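Local coordinates for 5'-Methylthioadenosine Nucleosidase (PDB 2H8G), which is a nucleosidase of the phosphorylase superfamily with an alpha/beta fold and binds adenine in a pocket beside its central sheet, at residues I111-T116 with L198-G203; G118-K123 with L226-K231; G128-V133 with L220-D225. All coordinates share one frame; numbering follows the deposited sequence.

Contact 1: residues I111-T116 with L198-G203; sequences IINAGT and LKDMEG. With ADE (adenine), chain C.
Asn113 reaches from strand 110-119 toward the loop that follows strand 198-200, with CG anti to the backbone N (chi1 175°), which carries the amide across to the start of helix 203-212. Its carbonyl end lies against that helix start, OD1 standing 3.6 Å from Gly203 CA, while the bond OD1 accepts comes from Lys221 NZ. On the other side of the same amide, ND2 donates to a water at 3.0 Å and also to Val32 O. That water passes a hydrogen to Glu202 OE1, 2.7 Å away, and so bridges two side chains that do not meet directly; Glu202 OE2 is taken up by Gly91 N. Farther on, Thr116 turns its side chain away, to Glu38, and only its carbonyl O approaches the second segment, 4.4 Å from Asp200 CB. Asp200 bends back over its own loop: OD1 receives Gly203 N at 2.7 Å on the syn side, 25° out of the carboxylate plane, an Asx motif that shapes the entry to the helix, while OD2 bonds with Thr177 OG1. Adenine is met mainly by the second segment, Lys199 NZ donating to ADE N1 at 2.8 Å after an extended chain that bends at its last torsion (chi4 -63°), and Met201 CG lying 3.6 Å from ADE N3; Thr116 O stands 3.9 Å from ADE N9. With no direct hydrogen bond between the segments, the contact is polar yet indirect: the water links Asn113 to Glu202, and Lys221 NZ grips both Asn113 OD1 and Asp200 OD1, fixing amide and carboxylate in a buried polar network.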
ATOM      1  N   ILE A 111      11.054  12.876  -7.274  1.00 20.22           N
ATOM      2  CA  ILE A 111       9.680  12.886  -6.792  1.00 20.17           C
ATOM      3  C   ILE A 111       9.604  13.733  -5.534  1.00 19.39           C
ATOM      4  O   ILE A 111      10.498  13.688  -4.698  1.00 18.55           O
ATOM      5  CB  ILE A 111       9.209  11.463  -6.424  1.00 20.10           C
ATOM      6  CG1 ILE A 111       9.196  10.578  -7.668  1.00 22.69           C
ATOM      7  CG2 ILE A 111       7.824  11.518  -5.787  1.00 21.85           C
ATOM      8  CD1 ILE A 111       9.089   9.108  -7.356  1.00 27.60           C
ATOM      9  N   ILE A 112       8.544  14.522  -5.411  1.00 17.62           N
ATOM     10  CA  ILE A 112       8.354  15.331  -4.217  1.00 18.45           C
ATOM     11  C   ILE A 112       7.004  14.951  -3.632  1.00 18.76           C
ATOM     12  O   ILE A 112       5.976  15.120  -4.284  1.00 18.21           O
ATOM     13  CB  ILE A 112       8.316  16.850  -4.513  1.00 18.79           C
ATOM     14  CG1 ILE A 112       9.622  17.299  -5.172  1.00 20.66           C
ATOM     15  CG2 ILE A 112       8.085  17.617  -3.207  1.00 19.22           C
ATOM     16  CD1 ILE A 112       9.632  18.767  -5.558  1.00 22.36           C
ATOM     17  N   ASN A 113       7.011  14.405  -2.420  1.00 16.68           N
ATOM     18  CA  ASN A 113       5.772  14.045  -1.736  1.00 16.73           C
ATOM     19  C   ASN A 113       5.476  15.250  -0.849  1.00 16.53           C
ATOM     20  O   ASN A 113       6.162  15.484   0.138  1.00 16.78           O
ATOM     21  CB  ASN A 113       5.978  12.790  -0.876  1.00 16.99           C
ATOM     22  CG  ASN A 113       4.753  12.437  -0.043  1.00 16.81           C
ATOM     23  OD1 ASN A 113       4.878  11.926   1.074  1.00 17.76           O
ATOM     24  ND2 ASN A 113       3.562  12.688  -0.588  1.00 17.92           N
ATOM     25  N   ALA A 114       4.472  16.037  -1.226  1.00 16.70           N
ATOM     26  CA  ALA A 114       4.119  17.225  -0.457  1.00 16.26           C
ATOM     27  C   ALA A 114       2.747  17.049   0.161  1.00 16.05           C
ATOM     28  O   ALA A 114       1.824  16.567  -0.491  1.00 17.33           O
ATOM     29  CB  ALA A 114       4.131  18.456  -1.368  1.00 17.27           C
ATOM     30  N   GLY A 115       2.614  17.430   1.427  1.00 15.14           N
ATOM     31  CA  GLY A 115       1.329  17.304   2.084  1.00 16.93           C
ATOM     32  C   GLY A 115       1.367  17.766   3.522  1.00 16.92           C
ATOM     33  O   GLY A 115       2.418  18.160   4.035  1.00 17.35           O
ATOM     34  N   THR A 116       0.201  17.727   4.158  1.00 16.25           N
ATOM     35  CA  THR A 116       0.052  18.114   5.549  1.00 16.21           C
ATOM     36  C   THR A 116       0.413  16.941   6.456  1.00 17.20           C
ATOM     37  O   THR A 116       0.442  15.786   6.027  1.00 18.84           O
ATOM     38  CB  THR A 116      -1.393  18.570   5.840  1.00 19.35           C
ATOM     39  OG1 THR A 116      -2.322  17.592   5.357  1.00 20.48           O
ATOM     40  CG2 THR A 116      -1.667  19.895   5.166  1.00 18.58           C
ATOM     41  N   LEU A 198       7.524  14.199  12.831  1.00 16.85           N
ATOM     42  CA  LEU A 198       6.302  14.315  12.030  1.00 15.98           C
ATOM     43  C   LEU A 198       5.563  12.993  11.862  1.00 15.64           C
ATOM     44  O   LEU A 198       6.174  11.923  11.866  1.00 15.61           O
ATOM     45  CB  LEU A 198       6.666  14.844  10.643  1.00 15.41           C
ATOM     46  CG  LEU A 198       7.634  16.027  10.606  1.00 15.86           C
ATOM     47  CD1 LEU A 198       8.207  16.170   9.204  1.00 17.62           C
ATOM     48  CD2 LEU A 198       6.928  17.298  11.050  1.00 18.93           C
ATOM     49  N   LYS A 199       4.250  13.084  11.672  1.00 14.45           N
ATOM     50  CA  LYS A 199       3.396  11.914  11.515  1.00 13.27           C
ATOM     51  C   LYS A 199       2.448  12.126  10.339  1.00 15.97           C
ATOM     52  O   LYS A 199       1.771  13.157  10.260  1.00 17.40           O
ATOM     53  CB  LYS A 199       2.595  11.699  12.809  1.00 15.68           C
ATOM     54  CG  LYS A 199       1.606  10.548  12.792  1.00 15.69           C
ATOM     55  CD  LYS A 199       0.829  10.492  14.119  1.00 15.20           C
ATOM     56  CE  LYS A 199      -0.149   9.337  14.150  1.00 17.13           C
ATOM     57  NZ  LYS A 199      -1.204   9.456  13.100  1.00 18.75           N
ATOM     58  N   ASP A 200       2.405  11.163   9.421  1.00 14.31           N
ATOM     59  CA  ASP A 200       1.515  11.281   8.265  1.00 14.30           C
ATOM     60  C   ASP A 200       0.932   9.930   7.875  1.00 14.37           C
ATOM     61  O   ASP A 200       1.037   8.957   8.627  1.00 14.94           O
ATOM     62  CB  ASP A 200       2.241  11.897   7.066  1.00 13.95           C
ATOM     63  CG  ASP A 200       3.124  10.905   6.344  1.00 16.38           C
ATOM     64  OD1 ASP A 200       3.398  11.113   5.140  1.00 16.47           O
ATOM     65  OD2 ASP A 200       3.561   9.920   6.976  1.00 16.03           O
ATOM     66  N   MET A 201       0.321   9.866   6.696  1.00 14.34           N
ATOM     67  CA  MET A 201      -0.310   8.636   6.252  1.00 15.13           C
ATOM     68  C   MET A 201       0.160   8.085   4.909  1.00 14.46           C
ATOM     69  O   MET A 201      -0.398   7.095   4.440  1.00 16.37           O
ATOM     70  CB  MET A 201      -1.834   8.832   6.225  1.00 17.06           C
ATOM     71  CG  MET A 201      -2.437   9.092   7.596  1.00 15.76           C
ATOM     72  SD  MET A 201      -4.151   9.658   7.557  1.00 20.40           S
ATOM     73  CE  MET A 201      -4.957   8.217   6.948  1.00 23.45           C
ATOM     74  N   GLU A 202       1.183   8.690   4.304  1.00 16.01           N
ATOM     75  CA  GLU A 202       1.659   8.210   2.997  1.00 15.65           C
ATOM     76  C   GLU A 202       3.174   8.144   2.785  1.00 15.31           C
ATOM     77  O   GLU A 202       3.655   7.301   2.026  1.00 15.40           O
ATOM     78  CB  GLU A 202       1.109   9.087   1.866  1.00 18.90           C
ATOM     79  CG  GLU A 202      -0.406   9.105   1.679  1.00 20.05           C
ATOM     80  CD  GLU A 202      -1.113  10.106   2.570  1.00 21.04           C
ATOM     81  OE1 GLU A 202      -0.513  11.162   2.881  1.00 22.17           O
ATOM     82  OE2 GLU A 202      -2.284   9.842   2.933  1.00 20.62           O
ATOM     83  N   GLY A 203       3.909   9.044   3.428  1.00 14.13           N
ATOM     84  CA  GLY A 203       5.350   9.135   3.235  1.00 15.78           C
ATOM     85  C   GLY A 203       6.205   7.894   3.058  1.00 15.05           C
ATOM     86  O   GLY A 203       6.885   7.735   2.041  1.00 15.35           O
TER
HETATM   87  N9  ADE C 701      -2.180  14.515   8.660  1.00 21.70           N
HETATM   88  C8  ADE C 701      -2.362  15.653   9.366  1.00 22.24           C
HETATM   89  N7  ADE C 701      -2.259  15.488  10.706  1.00 21.37           N
HETATM   90  C5  ADE C 701      -1.995  14.152  10.850  1.00 19.54           C
HETATM   91  C6  ADE C 701      -1.767  13.294  11.988  1.00 21.85           C
HETATM   92  N6  ADE C 701      -1.795  13.772  13.227  1.00 20.62           N
HETATM   93  N1  ADE C 701      -1.517  11.923  11.745  1.00 19.92           N
HETATM   94  C2  ADE C 701      -1.494  11.445  10.456  1.00 20.55           C
HETATM   95  N3  ADE C 701      -1.701  12.198   9.309  1.00 20.76           N
HETATM   96  C4  ADE C 701      -1.940  13.532   9.590  1.00 19.72           C
HETATM   97  O   HOH W   1       1.189  12.515   1.310  1.00 22.71           O

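Contact 2: residues G118-K123 with L226-K231; sequences GGFKVK and LVDGDK. With ADE (adenine), chain C.
The ring of Phe120 carries Val227 over one face: Val227 CB sits 4.0 Å from the ring centroid, 23° off the normal and displaced toward the rim, a CH-pi contact. Val227 CG1, anti to its own backbone N (chi1 -177°), adds a touch on Phe120 CZ at 3.7 Å, while the other methyl, CG2, points to adenine, 3.8 Å from ADE N6. The carboxylate of Asp228 lies obliquely to the same ring, the two planes 68° apart. Both of its oxygens accept from consecutive backbone amides through their syn lone pairs: OD1 takes Lys121 N at 2.7 Å and OD2 takes Val122 N at 3.0 Å. This two-pronged grip fixes the rotation of the carboxylate and holds the start of the 3-10 segment 121-123. Between the backbones, Val227 N donates to Gly119 O at 2.8 Å, and Leu226 CA lies against the same oxygen. Leu226 to Gly229 forms a type I turn closed by Gly229 N to Leu226 O. Gly119 and Leu226 pair in parallel where strands 110-119 and 217-226 end, so the two loops leaving neighbouring strands meet beside the adenine pocket, at the C-terminal edge of this parallel pair in the phosphorylase-superfamily sheet.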
ATOM      1  N   GLY A 118       1.003  15.724  11.018  1.00 17.15           N
ATOM      2  CA  GLY A 118       0.921  16.064  12.424  1.00 16.64           C
ATOM      3  C   GLY A 118       2.355  16.285  12.868  1.00 16.72           C
ATOM      4  O   GLY A 118       3.295  15.772  12.249  1.00 17.38           O
ATOM      5  N   GLY A 119       2.540  17.068  13.923  1.00 17.76           N
ATOM      6  CA  GLY A 119       3.879  17.328  14.414  1.00 17.80           C
ATOM      7  C   GLY A 119       3.948  17.201  15.921  1.00 18.76           C
ATOM      8  O   GLY A 119       2.931  17.271  16.613  1.00 19.81           O
ATOM      9  N   PHE A 120       5.152  16.979  16.429  1.00 19.58           N
ATOM     10  CA  PHE A 120       5.347  16.881  17.863  1.00 20.33           C
ATOM     11  C   PHE A 120       6.012  18.145  18.377  1.00 22.07           C
ATOM     12  O   PHE A 120       7.121  18.494  17.968  1.00 20.94           O
ATOM     13  CB  PHE A 120       6.181  15.647  18.212  1.00 21.72           C
ATOM     14  CG  PHE A 120       5.425  14.362  18.059  1.00 22.85           C
ATOM     15  CD1 PHE A 120       5.359  13.718  16.830  1.00 23.32           C
ATOM     16  CD2 PHE A 120       4.714  13.834  19.134  1.00 23.44           C
ATOM     17  CE1 PHE A 120       4.591  12.565  16.672  1.00 24.68           C
ATOM     18  CE2 PHE A 120       3.943  12.683  18.984  1.00 25.54           C
ATOM     19  CZ  PHE A 120       3.882  12.049  17.749  1.00 24.99           C
ATOM     20  N   LYS A 121       5.301  18.834  19.263  1.00 22.84           N
ATOM     21  CA  LYS A 121       5.779  20.069  19.860  1.00 25.29           C
ATOM     22  C   LYS A 121       7.095  19.830  20.594  1.00 25.31           C
ATOM     23  O   LYS A 121       7.999  20.665  20.549  1.00 25.57           O
ATOM     24  CB  LYS A 121       4.719  20.614  20.824  1.00 27.92           C
ATOM     25  CG  LYS A 121       5.066  21.940  21.478  1.00 32.76           C
ATOM     26  CD  LYS A 121       3.926  22.435  22.363  1.00 35.27           C
ATOM     27  CE  LYS A 121       3.614  21.448  23.486  1.00 38.33           C
ATOM     28  NZ  LYS A 121       2.546  21.950  24.398  1.00 40.38           N
ATOM     29  N   VAL A 122       7.209  18.678  21.249  1.00 25.68           N
ATOM     30  CA  VAL A 122       8.426  18.352  21.986  1.00 27.84           C
ATOM     31  C   VAL A 122       9.629  18.155  21.067  1.00 28.01           C
ATOM     32  O   VAL A 122      10.774  18.248  21.509  1.00 29.79           O
ATOM     33  CB  VAL A 122       8.241  17.082  22.852  1.00 29.37           C
ATOM     34  CG1 VAL A 122       7.093  17.283  23.827  1.00 33.06           C
ATOM     35  CG2 VAL A 122       7.996  15.869  21.969  1.00 29.96           C
ATOM     36  N   LYS A 123       9.370  17.892  19.787  1.00 27.32           N
ATOM     37  CA  LYS A 123      10.439  17.689  18.816  1.00 27.34           C
ATOM     38  C   LYS A 123      10.762  18.967  18.051  1.00 25.49           C
ATOM     39  O   LYS A 123      11.577  18.956  17.121  1.00 26.83           O
ATOM     40  CB  LYS A 123      10.062  16.582  17.828  1.00 26.57           C
ATOM     41  CG  LYS A 123       9.971  15.201  18.453  1.00 31.98           C
ATOM     42  CD  LYS A 123      11.297  14.807  19.083  1.00 34.84           C
ATOM     43  CE  LYS A 123      11.212  13.444  19.744  1.00 37.30           C
ATOM     44  NZ  LYS A 123      10.926  12.371  18.758  1.00 40.86           N
ATOM     45  N   LEU A 226      -0.743  19.501  16.313  1.00 20.13           N
ATOM     46  CA  LEU A 226       0.284  19.030  17.238  1.00 20.22           C
ATOM     47  C   LEU A 226      -0.243  17.796  17.965  1.00 21.45           C
ATOM     48  O   LEU A 226      -1.171  17.875  18.774  1.00 20.90           O
ATOM     49  CB  LEU A 226       0.652  20.139  18.230  1.00 21.00           C
ATOM     50  CG  LEU A 226       1.199  21.414  17.579  1.00 20.55           C
ATOM     51  CD1 LEU A 226       1.504  22.448  18.662  1.00 23.83           C
ATOM     52  CD2 LEU A 226       2.446  21.097  16.769  1.00 24.85           C
ATOM     53  N   VAL A 227       0.355  16.649  17.661  1.00 20.74           N
ATOM     54  CA  VAL A 227      -0.065  15.384  18.247  1.00 21.82           C
ATOM     55  C   VAL A 227       0.045  15.375  19.766  1.00 23.35           C
ATOM     56  O   VAL A 227      -0.737  14.709  20.445  1.00 24.32           O
ATOM     57  CB  VAL A 227       0.749  14.216  17.651  1.00 19.76           C
ATOM     58  CG1 VAL A 227       0.261  12.893  18.217  1.00 23.84           C
ATOM     59  CG2 VAL A 227       0.607  14.215  16.134  1.00 22.30           C
ATOM     60  N   ASP A 228       1.011  16.115  20.296  1.00 23.92           N
ATOM     61  CA  ASP A 228       1.190  16.195  21.740  1.00 24.39           C
ATOM     62  C   ASP A 228       0.674  17.530  22.271  1.00 26.68           C
ATOM     63  O   ASP A 228       1.098  18.008  23.328  1.00 26.71           O
ATOM     64  CB  ASP A 228       2.666  15.981  22.112  1.00 25.57           C
ATOM     65  CG  ASP A 228       3.608  16.908  21.366  1.00 23.61           C
ATOM     66  OD1 ASP A 228       3.152  17.637  20.460  1.00 23.77           O
ATOM     67  OD2 ASP A 228       4.817  16.898  21.685  1.00 25.34           O
ATOM     68  N   GLY A 229      -0.263  18.114  21.528  1.00 26.76           N
ATOM     69  CA  GLY A 229      -0.862  19.379  21.920  1.00 30.73           C
ATOM     70  C   GLY A 229      -2.087  19.162  22.789  1.00 33.70           C
ATOM     71  O   GLY A 229      -2.204  18.125  23.445  1.00 35.92           O
ATOM     72  N   ASP A 230      -3.011  20.121  22.794  1.00 34.29           N
ATOM     73  CA  ASP A 230      -4.209  20.005  23.622  1.00 35.34           C
ATOM     74  C   ASP A 230      -5.529  19.964  22.853  1.00 35.56           C
ATOM     75  O   ASP A 230      -6.598  19.856  23.454  1.00 36.07           O
ATOM     76  CB  ASP A 230      -4.245  21.154  24.636  1.00 37.10           C
ATOM     77  CG  ASP A 230      -4.617  22.480  24.003  1.00 39.86           C
ATOM     78  OD1 ASP A 230      -4.008  22.848  22.975  1.00 40.33           O
ATOM     79  OD2 ASP A 230      -5.519  23.159  24.541  1.00 40.97           O
ATOM     80  N   LYS A 231      -5.465  20.053  21.529  1.00 34.30           N
ATOM     81  CA  LYS A 231      -6.681  20.016  20.722  1.00 34.37           C
ATOM     82  C   LYS A 231      -6.858  18.647  20.071  1.00 33.24           C
ATOM     83  O   LYS A 231      -5.885  17.923  19.861  1.00 33.48           O
ATOM     84  CB  LYS A 231      -6.625  21.089  19.631  1.00 35.09           C
ATOM     85  CG  LYS A 231      -6.479  22.507  20.154  1.00 37.30           C
ATOM     86  CD  LYS A 231      -6.364  23.506  19.012  1.00 39.85           C
ATOM     87  CE  LYS A 231      -6.262  24.933  19.535  1.00 42.15           C
ATOM     88  NZ  LYS A 231      -7.456  25.313  20.346  1.00 44.28           N
TER
HETATM   89  N9  ADE C 701      -2.180  14.515   8.660  1.00 21.70           N
HETATM   90  C8  ADE C 701      -2.362  15.653   9.366  1.00 22.24           C
HETATM   91  N7  ADE C 701      -2.259  15.488  10.706  1.00 21.37           N
HETATM   92  C5  ADE C 701      -1.995  14.152  10.850  1.00 19.54           C
HETATM   93  C6  ADE C 701      -1.767  13.294  11.988  1.00 21.85           C
HETATM   94  N6  ADE C 701      -1.795  13.772  13.227  1.00 20.62           N
HETATM   95  N1  ADE C 701      -1.517  11.923  11.745  1.00 19.92           N
HETATM   96  C2  ADE C 701      -1.494  11.445  10.456  1.00 20.55           C
HETATM   97  N3  ADE C 701      -1.701  12.198   9.309  1.00 20.76           N
HETATM   98  C4  ADE C 701      -1.940  13.532   9.590  1.00 19.72           C

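Contact 3: residues G128-V133 with L220-D225; sequences GDVFLV and LKAVTD. With ADE (adenine), chain C.
Strand 130-138 runs antiparallel to strand 217-226 in the mixed central sheet of this alpha/beta fold, and the two segments join through backbone and apolar side chains. Phe131 and Lys221 form the hydrogen-bonded pair: Phe131 N gives to Lys221 O at 2.8 Å, and Lys221 N returns a bond to Phe131 O at 3.0 Å. The ladder goes on toward Gly128, with Val223 N bound to Asp129 O at 2.9 Å and Gly128 N to Val223 O at 2.8 Å. Val130 with Ala222 and Leu132 with Leu220 are the non-hydrogen-bonded pairs, and their side chains share one face of the sheet; there Val130 CG2 meets Ala222 CB, and one methyl of each leucine touches, Leu132 CD1 to Leu220 CD2 at 4.0 Å. Helix 233-259 covers this side at Val130 and Ala222. Phe131 and Lys221 project from the other face. With CG anti to its carbonyl carbon (chi1 -82°), the Phe131 ring leans toward Val223, CE1 coming 4.0 Å from Val223 CG2, while Lys221 O sits at the ring edge. The Lys221 chain rests its CG on Val133 CG2, bends at chi2, and carries NZ away toward strand 198-200, where Asp200 takes it. At the end of strand 217-226, Asp225 OD2 accepts from ADE N6 at 2.9 Å, nearly straight at 170°, and Asp225 OD1 comes as close as 2.6 Å to ADE N7. Thr224 OG1 is hydrogen-bonded with Asp225 OD1 and also with Cys117 O. Four backbone bonds thus pair the facing amides and carbonyls of a mostly apolar interface, while the hydroxyl of Thr224 probably helps orient the carboxylate that reads the amino group of adenine.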
ATOM      1  N   GLY A 128       2.041  25.228  11.072  1.00 21.12           N
ATOM      2  CA  GLY A 128       2.452  26.081   9.973  1.00 21.31           C
ATOM      3  C   GLY A 128       3.838  25.802   9.427  1.00 20.53           C
ATOM      4  O   GLY A 128       4.163  26.236   8.325  1.00 22.25           O
ATOM      5  N   ASP A 129       4.663  25.090  10.189  1.00 20.24           N
ATOM      6  CA  ASP A 129       6.008  24.769   9.730  1.00 21.13           C
ATOM      7  C   ASP A 129       5.964  23.820   8.543  1.00 19.25           C
ATOM      8  O   ASP A 129       5.165  22.884   8.521  1.00 18.94           O
ATOM      9  CB  ASP A 129       6.827  24.073  10.824  1.00 21.66           C
ATOM     10  CG  ASP A 129       7.232  24.998  11.945  1.00 23.97           C
ATOM     11  OD1 ASP A 129       7.237  26.231  11.746  1.00 25.12           O
ATOM     12  OD2 ASP A 129       7.572  24.477  13.027  1.00 24.41           O
ATOM     13  N   VAL A 130       6.818  24.068   7.556  1.00 19.87           N
ATOM     14  CA  VAL A 130       6.913  23.179   6.412  1.00 19.37           C
ATOM     15  C   VAL A 130       8.289  22.548   6.547  1.00 19.61           C
ATOM     16  O   VAL A 130       9.310  23.222   6.408  1.00 20.39           O
ATOM     17  CB  VAL A 130       6.819  23.911   5.070  1.00 19.96           C
ATOM     18  CG1 VAL A 130       6.925  22.895   3.935  1.00 20.26           C
ATOM     19  CG2 VAL A 130       5.501  24.672   4.984  1.00 20.09           C
ATOM     20  N   PHE A 131       8.295  21.255   6.848  1.00 17.21           N
ATOM     21  CA  PHE A 131       9.513  20.480   7.054  1.00 17.47           C
ATOM     22  C   PHE A 131      10.050  19.762   5.825  1.00 16.68           C
ATOM     23  O   PHE A 131       9.293  19.344   4.949  1.00 17.05           O
ATOM     24  CB  PHE A 131       9.269  19.391   8.104  1.00 17.06           C
ATOM     25  CG  PHE A 131       9.360  19.856   9.526  1.00 17.25           C
ATOM     26  CD1 PHE A 131       8.364  20.646  10.095  1.00 17.28           C
ATOM     27  CD2 PHE A 131      10.434  19.460  10.318  1.00 17.80           C
ATOM     28  CE1 PHE A 131       8.441  21.029  11.434  1.00 19.28           C
ATOM     29  CE2 PHE A 131      10.513  19.837  11.650  1.00 17.02           C
ATOM     30  CZ  PHE A 131       9.519  20.622  12.211  1.00 19.14           C
ATOM     31  N   LEU A 132      11.371  19.603   5.799  1.00 17.98           N
ATOM     32  CA  LEU A 132      12.043  18.842   4.757  1.00 19.83           C
ATOM     33  C   LEU A 132      12.368  17.574   5.557  1.00 21.42           C
ATOM     34  O   LEU A 132      12.979  17.660   6.618  1.00 25.69           O
ATOM     35  CB  LEU A 132      13.339  19.530   4.325  1.00 22.39           C
ATOM     36  CG  LEU A 132      14.060  18.924   3.123  1.00 26.52           C
ATOM     37  CD1 LEU A 132      13.180  19.026   1.884  1.00 25.91           C
ATOM     38  CD2 LEU A 132      15.366  19.666   2.906  1.00 25.45           C
ATOM     39  N   VAL A 133      11.955  16.411   5.074  1.00 20.08           N
ATOM     40  CA  VAL A 133      12.194  15.168   5.809  1.00 19.87           C
ATOM     41  C   VAL A 133      13.579  14.553   5.602  1.00 19.30           C
ATOM     42  O   VAL A 133      14.068  14.485   4.478  1.00 20.92           O
ATOM     43  CB  VAL A 133      11.120  14.116   5.434  1.00 19.08           C
ATOM     44  CG1 VAL A 133      11.449  12.772   6.067  1.00 19.13           C
ATOM     45  CG2 VAL A 133       9.752  14.596   5.891  1.00 19.07           C
ATOM     46  N   LEU A 220       7.991  17.340   1.558  1.00 17.10           N
ATOM     47  CA  LEU A 220       7.669  18.650   2.105  1.00 17.07           C
ATOM     48  C   LEU A 220       6.427  18.357   2.931  1.00 17.43           C
ATOM     49  O   LEU A 220       5.376  18.008   2.389  1.00 17.66           O
ATOM     50  CB  LEU A 220       7.354  19.657   0.998  1.00 17.79           C
ATOM     51  CG  LEU A 220       8.521  19.962   0.057  1.00 19.89           C
ATOM     52  CD1 LEU A 220       8.054  20.913  -1.033  1.00 19.89           C
ATOM     53  CD2 LEU A 220       9.681  20.569   0.841  1.00 21.33           C
ATOM     54  N   LYS A 221       6.558  18.464   4.248  1.00 16.44           N
ATOM     55  CA  LYS A 221       5.447  18.155   5.139  1.00 16.07           C
ATOM     56  C   LYS A 221       5.098  19.352   6.008  1.00 16.23           C
ATOM     57  O   LYS A 221       5.913  19.815   6.809  1.00 16.77           O
ATOM     58  CB  LYS A 221       5.813  16.937   5.997  1.00 17.51           C
ATOM     59  CG  LYS A 221       6.011  15.655   5.169  1.00 17.35           C
ATOM     60  CD  LYS A 221       4.682  15.074   4.689  1.00 16.70           C
ATOM     61  CE  LYS A 221       4.885  14.026   3.586  1.00 16.68           C
ATOM     62  NZ  LYS A 221       3.631  13.269   3.295  1.00 17.00           N
ATOM     63  N   ALA A 222       3.877  19.849   5.827  1.00 16.15           N
ATOM     64  CA  ALA A 222       3.392  21.022   6.545  1.00 17.14           C
ATOM     65  C   ALA A 222       2.533  20.634   7.747  1.00 15.25           C
ATOM     66  O   ALA A 222       1.526  19.935   7.611  1.00 16.19           O
ATOM     67  CB  ALA A 222       2.604  21.906   5.591  1.00 16.98           C
ATOM     68  N   VAL A 223       2.938  21.106   8.924  1.00 15.85           N
ATOM     69  CA  VAL A 223       2.252  20.791  10.177  1.00 16.50           C
ATOM     70  C   VAL A 223       0.914  21.489  10.373  1.00 16.88           C
ATOM     71  O   VAL A 223       0.847  22.715  10.473  1.00 18.12           O
ATOM     72  CB  VAL A 223       3.165  21.116  11.385  1.00 17.67           C
ATOM     73  CG1 VAL A 223       2.472  20.742  12.691  1.00 16.68           C
ATOM     74  CG2 VAL A 223       4.476  20.353  11.259  1.00 19.53           C
ATOM     75  N   THR A 224      -0.145  20.690  10.436  1.00 17.43           N
ATOM     76  CA  THR A 224      -1.500  21.207  10.638  1.00 17.32           C
ATOM     77  C   THR A 224      -1.998  20.999  12.062  1.00 20.27           C
ATOM     78  O   THR A 224      -2.957  21.638  12.491  1.00 20.09           O
ATOM     79  CB  THR A 224      -2.519  20.530   9.698  1.00 19.25           C
ATOM     80  OG1 THR A 224      -2.357  19.104   9.753  1.00 18.85           O
ATOM     81  CG2 THR A 224      -2.335  21.015   8.272  1.00 20.75           C
ATOM     82  N   ASP A 225      -1.351  20.105  12.798  1.00 18.46           N
ATOM     83  CA  ASP A 225      -1.784  19.823  14.158  1.00 17.53           C
ATOM     84  C   ASP A 225      -0.639  19.296  15.004  1.00 18.32           C
ATOM     85  O   ASP A 225       0.319  18.724  14.477  1.00 17.90           O
ATOM     86  CB  ASP A 225      -2.925  18.799  14.143  1.00 18.58           C
ATOM     87  CG  ASP A 225      -2.572  17.542  13.371  1.00 21.03           C
ATOM     88  OD1 ASP A 225      -2.523  17.599  12.127  1.00 21.13           O
ATOM     89  OD2 ASP A 225      -2.336  16.492  14.008  1.00 21.68           O
TER
HETATM   90  N9  ADE C 701      -2.180  14.515   8.660  1.00 21.70           N
HETATM   91  C8  ADE C 701      -2.362  15.653   9.366  1.00 22.24           C
HETATM   92  N7  ADE C 701      -2.259  15.488  10.706  1.00 21.37           N
HETATM   93  C5  ADE C 701      -1.995  14.152  10.850  1.00 19.54           C
HETATM   94  C6  ADE C 701      -1.767  13.294  11.988  1.00 21.85           C
HETATM   95  N6  ADE C 701      -1.795  13.772  13.227  1.00 20.62           N
HETATM   96  N1  ADE C 701      -1.517  11.923  11.745  1.00 19.92           N
HETATM   97  C2  ADE C 701      -1.494  11.445  10.456  1.00 20.55           C
HETATM   98  N3  ADE C 701      -1.701  12.198   9.309  1.00 20.76           N
HETATM   99  C4  ADE C 701      -1.940  13.532   9.590  1.00 19.72           C

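All three contacts converge on adenine, each from a different part of one sheet. Contacts 1 and 3 are close, their centres about 9 Å apart, and a salt bridge from Lys221 NZ to Asp200 OD1 (2.8 Å) ties them; Gly115 O and Ala222 N, 2.9 Å apart, probably bond as strand neighbours. Contact 2 lies farther out, its centre about 17 Å from that of contact 1 and about 12 Å from that of contact 3. Probable backbone bonds reach it from both: Lys199 O with Gly118 N at 2.8 Å, and Gly119 N with Asp225 O at 2.8 Å. Strand 110-119 serves contacts 1 and 2, and strand 217-226 leads from contact 3 into contact 2.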